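Local coordinates for chain length determinant protein (Shigella flexneri, PDB 4E2H) that probably sets the length of the O-antigen polysaccharide of lipopolysaccharide from the periplasmic side of the inner membrane, at residues M32-G37 with R213-D218; Q105-V110 with Y232-K237; T139-A144 with P207-T212. All coordinates share one frame; numbering follows the deposited sequence.

Contact 1. Residues M32-G37 with R213-D218; sequences MNVIYG and RQNLLD
The amide of Asn215 comes in beside the last turn of helix 26-35, its CG 3.9 Å from the main-chain O of Val34; here the C-terminal end of that helix packs against helix 207-219 in the Wzz periplasmic domain, both also touching the long helix 97-164. Tyr36, the first residue to leave helix 26-35, has its CB pointing away from helix 207-219. Ile35 CG2 lies 3.2 Å above one face of the Tyr36 ring, displaced toward its rim, and the selenium of Met32 (a selenomethionine) is at its edge, in plane. Ile35 and Tyr36 touch the long helix, where Tyr36 OH is hydrogen-bonded to Asn125. Val34 makes the contact with helix 207-219. Its CG1, placed opposite the backbone N (chi1 173°), reaches the groove between Asn215 and Asp218, one turn apart on that helix. Asp218 offers Val34 its aliphatic stem and backbone, whereas its carboxylate has another task: OD2 forms a salt bridge with Arg138 of the second subunit. The seam within the subunit thus borders directly on the interface between subunits. Val34 CG1 ends 4.1 Å from the carbonyl carbon C of Asp218 and 4.2 Å from Asp218 CB.

Contact 2. Residues Q105-V110 with Y232-K237; sequences QYIQQV and YRYVMK
In the alpha/beta base of this periplasmic domain, Ile107 of the long helix 97-164 plugs against a pair of tyrosines: Tyr232, just before the short edge strand 233-234, and Tyr234 on it. Tyr234 comes from the opposite direction: its OH is 3.4 Å from Ile107 CG2 and 3.6 Å from Ile107 CD1, and that CD1 lies at the ring edge, near the ring plane. Tyr232 instead crosses Ile107 at about a right angle, with CZ 4.1 Å from Ile107 CG2. The branched side chain therefore spreads over both phenol ends, CG2 shared between them and CD1 given to Tyr234. Tyr232 CE2 sits 3.7 Å above the Tyr234 plane, over the ring centre, and Lys237 CA approaches the opposite face near the rim. Tyr232 holds this place with CG between its backbone N and carbonyl carbon (chi1 75°), and its ring also meets Phe54. Beyond the tyrosines the chain turns at Val235, where Val235 and Met236 both face Ile16 of strand 12-18 in a classic beta bulge. The arrangement is helix-to-sheet packing, an aliphatic side chain set against two aromatic ones, in the alpha/beta base of a Wzz-type chain length regulator.

Contact 3. Residues T139-A144 with P207-T212; sequences TQEVVA and PNYYQT
Tyr209 OH donates a short hydrogen bond of 2.6 Å to Glu141 OE2, joining helix 207-219 to the long helix 97-164. The acceptor lies at the edge of the phenol ring, in its plane, and the donor arrives nearly on the extension of the carboxylate C-O bond. The carboxylate stands almost perpendicular to the ring, the planes 88° apart. Glu141 gets there by a bend at chi2 that carries its carboxylate round toward the neighbouring helix. Tyr209 reaches across with CG opposite its backbone N (chi1 174°), which directs the ring toward helix 97-164. Gln140, one residue earlier, runs alongside the ring in the opposite direction: its CB is 4.1 Å from Tyr209 CD1, and its extended chain brings the amide carbon CD to 4.2 Å from Tyr209 CB. There the side chain of Asn208 crosses that of Gln140 at about a right angle. Behind them, Thr212 OG1 makes a weak hydrogen bond to Asn208 O, a bond from side chain to backbone inside the same helix. Phe205 stacks with the Tyr209 ring, and Leu137 of the long helix also touches Tyr209, so the phenol is packed by apolar groups while its hydroxyl is spent on the carboxylate. The two helix segments run roughly antiparallel, 11.1 Å apart at closest approach, a spacing bridged by long side chains. With Tyr209 buried, the short bond anchors the hydroxyl end of the phenol and probably favours a charged Glu141, while Phe205 and Leu137 would limit the ring's turning.

Contacts 1 and 3 lie on successive parts of helix 207-219, their centres 15 Å apart; contact 1 joins it to helix 26-35, contact 3 to helix 97-164. Contact 2 uses the same long helix at the far side of the chain's centre, about 46 Å from contact 3 between centres, beside the edge strand 233-234. Contact 1 is a thin surface seam with a single valine at its middle, contact 2 is partly buried and depends on apolar and aromatic packing, and contact 3, also partly buried, adds a firm polar bond. All three border the second subunit, whose Arg138 pairs with Asp218 beside contact 1 and whose side chains pack on contact 3.

Contact 1. Residues M32-G37 with R213-D218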
loop_
_atom_site.group_PDB
_atom_site.type_symbol
_atom_site.label_atom_id
_atom_site.label_comp_id
_atom_site.label_asym_id
_atom_site.label_seq_id
_atom_site.Cartn_x
_atom_site.Cartn_y
_atom_site.Cartn_z
HETATM N N MSE C 32 -0.286 6.612 -6.785
HETATM C CA MSE C 32 -0.053 5.929 -5.513
HETATM C C MSE C 32 -0.686 4.535 -5.435
HETATM O O MSE C 32 -0.260 3.692 -4.627
HETATM C CB MSE C 32 -0.502 6.798 -4.355
HETATM C CG MSE C 32 0.186 8.128 -4.363
HETATM SE SE MSE C 32 1.842 8.098 -3.403
HETATM C CE MSE C 32 2.687 9.629 -4.260
ATOM N N ASN C 33 -1.702 4.292 -6.257
ATOM C CA ASN C 33 -2.258 2.950 -6.342
ATOM C C ASN C 33 -1.323 1.995 -7.111
ATOM O O ASN C 33 -1.140 0.845 -6.704
ATOM C CB ASN C 33 -3.683 2.959 -6.900
ATOM C CG ASN C 33 -4.736 2.947 -5.799
ATOM O OD1 ASN C 33 -5.134 1.881 -5.314
ATOM N ND2 ASN C 33 -5.188 4.137 -5.394
ATOM N N VAL C 34 -0.714 2.478 -8.197
ATOM C CA VAL C 34 0.375 1.756 -8.853
ATOM C C VAL C 34 1.512 1.425 -7.887
ATOM O O VAL C 34 1.769 0.257 -7.582
ATOM C CB VAL C 34 0.985 2.583 -9.993
ATOM C CG1 VAL C 34 2.231 1.878 -10.555
ATOM C CG2 VAL C 34 -0.035 2.812 -11.070
ATOM N N ILE C 35 2.197 2.471 -7.431
ATOM C CA ILE C 35 3.352 2.381 -6.537
ATOM C C ILE C 35 3.185 1.455 -5.302
ATOM O O ILE C 35 4.070 0.654 -5.000
ATOM C CB ILE C 35 3.785 3.803 -6.120
ATOM C CG1 ILE C 35 4.348 4.548 -7.332
ATOM C CG2 ILE C 35 4.782 3.775 -4.971
ATOM C CD1 ILE C 35 4.373 6.077 -7.165
ATOM N N TYR C 36 2.063 1.563 -4.598
ATOM C CA TYR C 36 1.805 0.722 -3.433
ATOM C C TYR C 36 0.633 -0.223 -3.715
ATOM O O TYR C 36 -0.237 0.073 -4.536
ATOM C CB TYR C 36 1.539 1.604 -2.211
ATOM C CG TYR C 36 2.671 2.574 -1.932
ATOM C CD1 TYR C 36 3.814 2.154 -1.268
ATOM C CD2 TYR C 36 2.607 3.904 -2.344
ATOM C CE1 TYR C 36 4.862 3.026 -1.003
ATOM C CE2 TYR C 36 3.658 4.793 -2.081
ATOM C CZ TYR C 36 4.786 4.337 -1.409
ATOM O OH TYR C 36 5.840 5.180 -1.131
ATOM N N GLY C 37 0.611 -1.374 -3.059
ATOM C CA GLY C 37 -0.382 -2.377 -3.405
ATOM C C GLY C 37 -1.738 -2.048 -2.821
ATOM O O GLY C 37 -2.324 -1.011 -3.146
ATOM N N ARG C 213 5.455 -8.513 -11.668
ATOM C CA ARG C 213 6.285 -8.145 -12.818
ATOM C C ARG C 213 5.635 -7.081 -13.686
ATOM O O ARG C 213 6.311 -6.199 -14.226
ATOM C CB ARG C 213 6.617 -9.374 -13.676
ATOM C CG ARG C 213 7.458 -9.026 -14.889
ATOM C CD ARG C 213 8.380 -10.169 -15.305
ATOM N NE ARG C 213 8.111 -10.553 -16.687
ATOM C CZ ARG C 213 7.411 -11.627 -17.044
ATOM N NH1 ARG C 213 6.935 -12.451 -16.114
ATOM N NH2 ARG C 213 7.203 -11.887 -18.329
ATOM N N GLN C 214 4.320 -7.198 -13.842
ATOM C CA GLN C 214 3.541 -6.225 -14.587
ATOM C C GLN C 214 3.497 -4.935 -13.788
ATOM O O GLN C 214 3.550 -3.843 -14.352
ATOM C CB GLN C 214 2.131 -6.759 -14.852
ATOM C CG GLN C 214 1.206 -5.783 -15.556
ATOM C CD GLN C 214 1.736 -5.322 -16.902
ATOM O OE1 GLN C 214 2.265 -4.214 -17.031
ATOM N NE2 GLN C 214 1.588 -6.167 -17.918
ATOM N N ASN C 215 3.430 -5.068 -12.467
ATOM C CA ASN C 215 3.354 -3.902 -11.600
ATOM C C ASN C 215 4.583 -3.032 -11.738
ATOM O O ASN C 215 4.505 -1.810 -11.628
ATOM C CB ASN C 215 3.166 -4.314 -10.150
ATOM C CG ASN C 215 2.600 -3.196 -9.303
ATOM O OD1 ASN C 215 2.590 -2.026 -9.716
ATOM N ND2 ASN C 215 2.121 -3.546 -8.106
ATOM N N LEU C 216 5.724 -3.663 -11.993
ATOM C CA LEU C 216 6.954 -2.915 -12.193
ATOM C C LEU C 216 6.888 -2.239 -13.548
ATOM O O LEU C 216 7.310 -1.094 -13.691
ATOM C CB LEU C 216 8.179 -3.826 -12.101
ATOM C CG LEU C 216 9.548 -3.151 -11.936
ATOM C CD1 LEU C 216 10.253 -3.634 -10.678
ATOM C CD2 LEU C 216 10.428 -3.390 -13.157
ATOM N N LEU C 217 6.344 -2.946 -14.537
ATOM C CA LEU C 217 6.147 -2.373 -15.873
ATOM C C LEU C 217 5.323 -1.085 -15.771
ATOM O O LEU C 217 5.674 -0.047 -16.348
ATOM C CB LEU C 217 5.399 -3.362 -16.769
ATOM C CG LEU C 217 6.106 -4.005 -17.971
ATOM C CD1 LEU C 217 7.495 -4.539 -17.602
ATOM C CD2 LEU C 217 5.232 -5.118 -18.572
ATOM N N ASP C 218 4.220 -1.175 -15.031
ATOM C CA ASP C 218 3.323 -0.054 -14.821
ATOM C C ASP C 218 4.027 1.138 -14.181
ATOM O O ASP C 218 3.878 2.267 -14.648
ATOM C CB ASP C 218 2.102 -0.489 -13.998
ATOM C CG ASP C 218 1.166 -1.415 -14.785
ATOM O OD1 ASP C 218 1.288 -1.473 -16.040
ATOM O OD2 ASP C 218 0.307 -2.070 -14.149
#

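Contact 2. Residues Q105-V110 with Y232-K237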
loop_
_atom_site.group_PDB
_atom_site.type_symbol
_atom_site.label_atom_id
_atom_site.label_comp_id
_atom_site.label_asym_id
_atom_site.label_seq_id
_atom_site.Cartn_x
_atom_site.Cartn_y
_atom_site.Cartn_z
ATOM N N GLN C 105 -2.484 35.745 -4.931
ATOM C CA GLN C 105 -1.171 35.413 -5.464
ATOM C C GLN C 105 -0.370 34.577 -4.453
ATOM O O GLN C 105 0.321 33.635 -4.829
ATOM C CB GLN C 105 -0.421 36.671 -5.893
ATOM C CG GLN C 105 0.771 37.025 -5.028
ATOM C CD GLN C 105 1.638 38.093 -5.676
ATOM O OE1 GLN C 105 1.558 38.324 -6.892
ATOM N NE2 GLN C 105 2.475 38.750 -4.869
ATOM N N TYR C 106 -0.503 34.911 -3.173
ATOM C CA TYR C 106 0.186 34.206 -2.104
ATOM C C TYR C 106 -0.287 32.766 -1.945
ATOM O O TYR C 106 0.428 31.894 -1.424
ATOM C CB TYR C 106 0.041 34.978 -0.798
ATOM C CG TYR C 106 0.979 36.163 -0.728
ATOM C CD1 TYR C 106 1.910 36.382 -1.735
ATOM C CD2 TYR C 106 0.944 37.055 0.342
ATOM C CE1 TYR C 106 2.777 37.456 -1.687
ATOM C CE2 TYR C 106 1.819 38.132 0.405
ATOM C CZ TYR C 106 2.733 38.330 -0.616
ATOM O OH TYR C 106 3.614 39.395 -0.582
ATOM N N ILE C 107 -1.503 32.528 -2.406
ATOM C CA ILE C 107 -2.057 31.186 -2.491
ATOM C C ILE C 107 -1.524 30.471 -3.716
ATOM O O ILE C 107 -1.225 29.286 -3.660
ATOM C CB ILE C 107 -3.578 31.249 -2.603
ATOM C CG1 ILE C 107 -4.183 31.460 -1.206
ATOM C CG2 ILE C 107 -4.126 30.008 -3.314
ATOM C CD1 ILE C 107 -5.657 31.797 -1.219
ATOM N N GLN C 108 -1.425 31.194 -4.828
ATOM C CA GLN C 108 -0.835 30.637 -6.034
ATOM C C GLN C 108 0.676 30.486 -5.848
ATOM O O GLN C 108 1.328 29.755 -6.588
ATOM C CB GLN C 108 -1.154 31.512 -7.246
ATOM C CG GLN C 108 -0.702 30.941 -8.586
ATOM C CD GLN C 108 -1.338 29.590 -8.907
ATOM O OE1 GLN C 108 -2.540 29.377 -8.676
ATOM N NE2 GLN C 108 -0.529 28.663 -9.450
ATOM N N GLN C 109 1.227 31.163 -4.844
ATOM C CA GLN C 109 2.656 31.104 -4.602
ATOM C C GLN C 109 2.960 29.852 -3.791
ATOM O O GLN C 109 4.009 29.211 -3.953
ATOM C CB GLN C 109 3.131 32.352 -3.859
ATOM C CG GLN C 109 4.547 32.247 -3.293
ATOM C CD GLN C 109 4.936 33.477 -2.490
ATOM O OE1 GLN C 109 5.061 34.573 -3.039
ATOM N NE2 GLN C 109 5.104 33.309 -1.180
ATOM N N VAL C 110 2.029 29.506 -2.913
ATOM C CA VAL C 110 2.162 28.287 -2.148
ATOM C C VAL C 110 1.724 27.100 -2.997
ATOM O O VAL C 110 2.349 26.040 -2.947
ATOM C CB VAL C 110 1.371 28.355 -0.833
ATOM C CG1 VAL C 110 1.362 27.003 -0.144
ATOM C CG2 VAL C 110 1.970 29.413 0.087
ATOM N N TYR C 232 -5.556 21.699 -3.198
ATOM C CA TYR C 232 -6.736 22.298 -2.538
ATOM C C TYR C 232 -7.894 22.544 -3.522
ATOM O O TYR C 232 -7.737 22.392 -4.741
ATOM C CB TYR C 232 -6.359 23.651 -1.920
ATOM C CG TYR C 232 -6.209 24.755 -2.960
ATOM C CD1 TYR C 232 -4.996 24.977 -3.600
ATOM C CD2 TYR C 232 -7.284 25.556 -3.318
ATOM C CE1 TYR C 232 -4.856 25.963 -4.564
ATOM C CE2 TYR C 232 -7.153 26.542 -4.281
ATOM C CZ TYR C 232 -5.934 26.742 -4.903
ATOM O OH TYR C 232 -5.784 27.716 -5.873
ATOM N N ARG C 233 -9.055 22.929 -2.990
ATOM C CA ARG C 233 -10.130 23.449 -3.829
ATOM C C ARG C 233 -10.798 24.638 -3.143
ATOM O O ARG C 233 -10.872 24.709 -1.908
ATOM C CB ARG C 233 -11.153 22.370 -4.223
ATOM C CG ARG C 233 -12.456 22.397 -3.419
ATOM C CD ARG C 233 -13.495 21.420 -3.960
ATOM N NE ARG C 233 -14.438 20.992 -2.925
ATOM C CZ ARG C 233 -15.514 21.687 -2.543
ATOM N NH1 ARG C 233 -15.793 22.860 -3.108
ATOM N NH2 ARG C 233 -16.311 21.213 -1.586
ATOM N N TYR C 234 -11.260 25.586 -3.951
ATOM C CA TYR C 234 -11.903 26.781 -3.425
ATOM C C TYR C 234 -13.340 26.480 -3.047
ATOM O O TYR C 234 -14.107 25.984 -3.877
ATOM C CB TYR C 234 -11.881 27.869 -4.489
ATOM C CG TYR C 234 -10.629 28.698 -4.477
ATOM C CD1 TYR C 234 -10.093 29.150 -3.281
ATOM C CD2 TYR C 234 -9.984 29.036 -5.659
ATOM C CE1 TYR C 234 -8.945 29.934 -3.259
ATOM C CE2 TYR C 234 -8.834 29.811 -5.656
ATOM C CZ TYR C 234 -8.317 30.264 -4.456
ATOM O OH TYR C 234 -7.172 31.049 -4.448
ATOM N N VAL C 235 -13.708 26.757 -1.804
ATOM C CA VAL C 235 -15.125 26.797 -1.455
ATOM C C VAL C 235 -15.664 28.199 -1.828
ATOM O O VAL C 235 -16.801 28.355 -2.270
ATOM C CB VAL C 235 -15.359 26.475 0.029
ATOM C CG1 VAL C 235 -16.832 26.202 0.271
ATOM C CG2 VAL C 235 -14.532 25.256 0.450
HETATM N N MSE C 236 -14.816 29.209 -1.644
HETATM C CA MSE C 236 -15.075 30.550 -2.115
HETATM C C MSE C 236 -13.735 31.225 -2.413
HETATM O O MSE C 236 -12.820 31.191 -1.576
HETATM C CB MSE C 236 -15.821 31.362 -1.053
ATOM N N LYS C 237 -13.635 31.856 -3.586
ATOM C CA LYS C 237 -12.428 32.583 -3.954
ATOM C C LYS C 237 -12.279 33.814 -3.077
ATOM O O LYS C 237 -13.141 34.080 -2.223
ATOM C CB LYS C 237 -12.447 32.971 -5.433
#

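Contact 3. Residues T139-A144 with P207-T212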
loop_
_atom_site.group_PDB
_atom_site.type_symbol
_atom_site.label_atom_id
_atom_site.label_comp_id
_atom_site.label_asym_id
_atom_site.label_seq_id
_atom_site.Cartn_x
_atom_site.Cartn_y
_atom_site.Cartn_z
ATOM N N THR C 139 14.199 -12.020 -5.425
ATOM C CA THR C 139 14.020 -13.086 -4.442
ATOM C C THR C 139 13.261 -14.287 -5.005
ATOM O O THR C 139 13.640 -15.456 -4.769
ATOM C CB THR C 139 13.287 -12.597 -3.196
ATOM O OG1 THR C 139 14.185 -11.803 -2.400
ATOM C CG2 THR C 139 12.748 -13.801 -2.375
ATOM N N GLN C 140 12.192 -13.995 -5.740
ATOM C CA GLN C 140 11.344 -15.030 -6.311
ATOM C C GLN C 140 12.035 -15.681 -7.504
ATOM O O GLN C 140 11.739 -16.821 -7.863
ATOM C CB GLN C 140 10.006 -14.439 -6.729
ATOM C CG GLN C 140 8.930 -14.658 -5.714
ATOM C CD GLN C 140 7.593 -14.117 -6.167
ATOM O OE1 GLN C 140 7.504 -13.016 -6.729
ATOM N NE2 GLN C 140 6.537 -14.894 -5.933
ATOM N N GLU C 141 12.949 -14.944 -8.124
ATOM C CA GLU C 141 13.775 -15.501 -9.177
ATOM C C GLU C 141 14.692 -16.574 -8.589
ATOM O O GLU C 141 14.804 -17.684 -9.112
ATOM C CB GLU C 141 14.613 -14.403 -9.824
ATOM C CG GLU C 141 14.219 -14.078 -11.242
ATOM C CD GLU C 141 13.754 -12.634 -11.410
ATOM O OE1 GLU C 141 14.364 -11.729 -10.766
ATOM O OE2 GLU C 141 12.775 -12.413 -12.180
ATOM N N VAL C 142 15.349 -16.230 -7.493
ATOM C CA VAL C 142 16.298 -17.132 -6.849
ATOM C C VAL C 142 15.629 -18.417 -6.360
ATOM O O VAL C 142 16.147 -19.518 -6.572
ATOM C CB VAL C 142 16.942 -16.455 -5.649
ATOM C CG1 VAL C 142 17.602 -17.513 -4.762
ATOM C CG2 VAL C 142 17.924 -15.361 -6.117
ATOM N N VAL C 143 14.477 -18.262 -5.707
ATOM C CA VAL C 143 13.695 -19.391 -5.227
ATOM C C VAL C 143 13.374 -20.386 -6.330
ATOM O O VAL C 143 13.436 -21.594 -6.095
ATOM C CB VAL C 143 12.360 -18.931 -4.622
ATOM C CG1 VAL C 143 11.443 -20.115 -4.384
ATOM C CG2 VAL C 143 12.599 -18.162 -3.334
ATOM N N ALA C 144 13.006 -19.882 -7.515
ATOM C CA ALA C 144 12.589 -20.752 -8.611
ATOM C C ALA C 144 13.776 -21.372 -9.342
ATOM O O ALA C 144 13.643 -22.441 -9.938
ATOM C CB ALA C 144 11.708 -20.025 -9.579
ATOM N N PRO C 207 1.676 -17.053 -9.299
ATOM C CA PRO C 207 0.923 -16.042 -10.049
ATOM C C PRO C 207 1.306 -14.655 -9.554
ATOM O O PRO C 207 1.331 -13.703 -10.343
ATOM C CB PRO C 207 -0.531 -16.342 -9.689
ATOM C CG PRO C 207 -0.506 -17.796 -9.206
ATOM C CD PRO C 207 0.799 -17.945 -8.522
ATOM N N ASN C 208 1.612 -14.548 -8.262
ATOM C CA ASN C 208 2.083 -13.296 -7.698
ATOM C C ASN C 208 3.317 -12.764 -8.403
ATOM O O ASN C 208 3.599 -11.562 -8.373
ATOM C CB ASN C 208 2.425 -13.445 -6.222
ATOM C CG ASN C 208 3.186 -12.236 -5.690
ATOM O OD1 ASN C 208 4.424 -12.237 -5.632
ATOM N ND2 ASN C 208 2.444 -11.180 -5.330
ATOM N N TYR C 209 4.082 -13.662 -9.003
ATOM C CA TYR C 209 5.275 -13.250 -9.699
ATOM C C TYR C 209 4.899 -12.485 -10.955
ATOM O O TYR C 209 5.513 -11.461 -11.261
ATOM C CB TYR C 209 6.130 -14.445 -10.068
ATOM C CG TYR C 209 7.301 -14.060 -10.920
ATOM C CD1 TYR C 209 8.407 -13.426 -10.369
ATOM C CD2 TYR C 209 7.299 -14.311 -12.276
ATOM C CE1 TYR C 209 9.495 -13.064 -11.163
ATOM C CE2 TYR C 209 8.379 -13.959 -13.075
ATOM C CZ TYR C 209 9.472 -13.336 -12.519
ATOM O OH TYR C 209 10.546 -12.989 -13.326
ATOM N N TYR C 210 3.904 -12.973 -11.693
ATOM C CA TYR C 210 3.494 -12.258 -12.899
ATOM C C TYR C 210 2.838 -10.911 -12.577
ATOM O O TYR C 210 3.072 -9.936 -13.288
ATOM C CB TYR C 210 2.607 -13.124 -13.801
ATOM C CG TYR C 210 3.251 -14.446 -14.103
ATOM C CD1 TYR C 210 4.466 -14.501 -14.771
ATOM C CD2 TYR C 210 2.662 -15.645 -13.702
ATOM C CE1 TYR C 210 5.097 -15.722 -15.027
ATOM C CE2 TYR C 210 3.272 -16.876 -13.963
ATOM C CZ TYR C 210 4.496 -16.903 -14.623
ATOM O OH TYR C 210 5.125 -18.102 -14.892
ATOM N N GLN C 211 2.034 -10.851 -11.513
ATOM C CA GLN C 211 1.382 -9.591 -11.121
ATOM C C GLN C 211 2.434 -8.565 -10.769
ATOM O O GLN C 211 2.410 -7.421 -11.232
ATOM C CB GLN C 211 0.490 -9.771 -9.894
ATOM C CG GLN C 211 -0.682 -10.705 -10.076
ATOM C CD GLN C 211 -1.449 -10.895 -8.784
ATOM O OE1 GLN C 211 -1.320 -10.090 -7.856
ATOM N NE2 GLN C 211 -2.241 -11.972 -8.705
ATOM N N THR C 212 3.347 -8.993 -9.908
ATOM C CA THR C 212 4.444 -8.166 -9.476
ATOM C C THR C 212 5.207 -7.640 -10.695
ATOM O O THR C 212 5.527 -6.451 -10.773
ATOM C CB THR C 212 5.372 -8.973 -8.552
ATOM O OG1 THR C 212 4.837 -8.975 -7.216
ATOM C CG2 THR C 212 6.757 -8.382 -8.569
#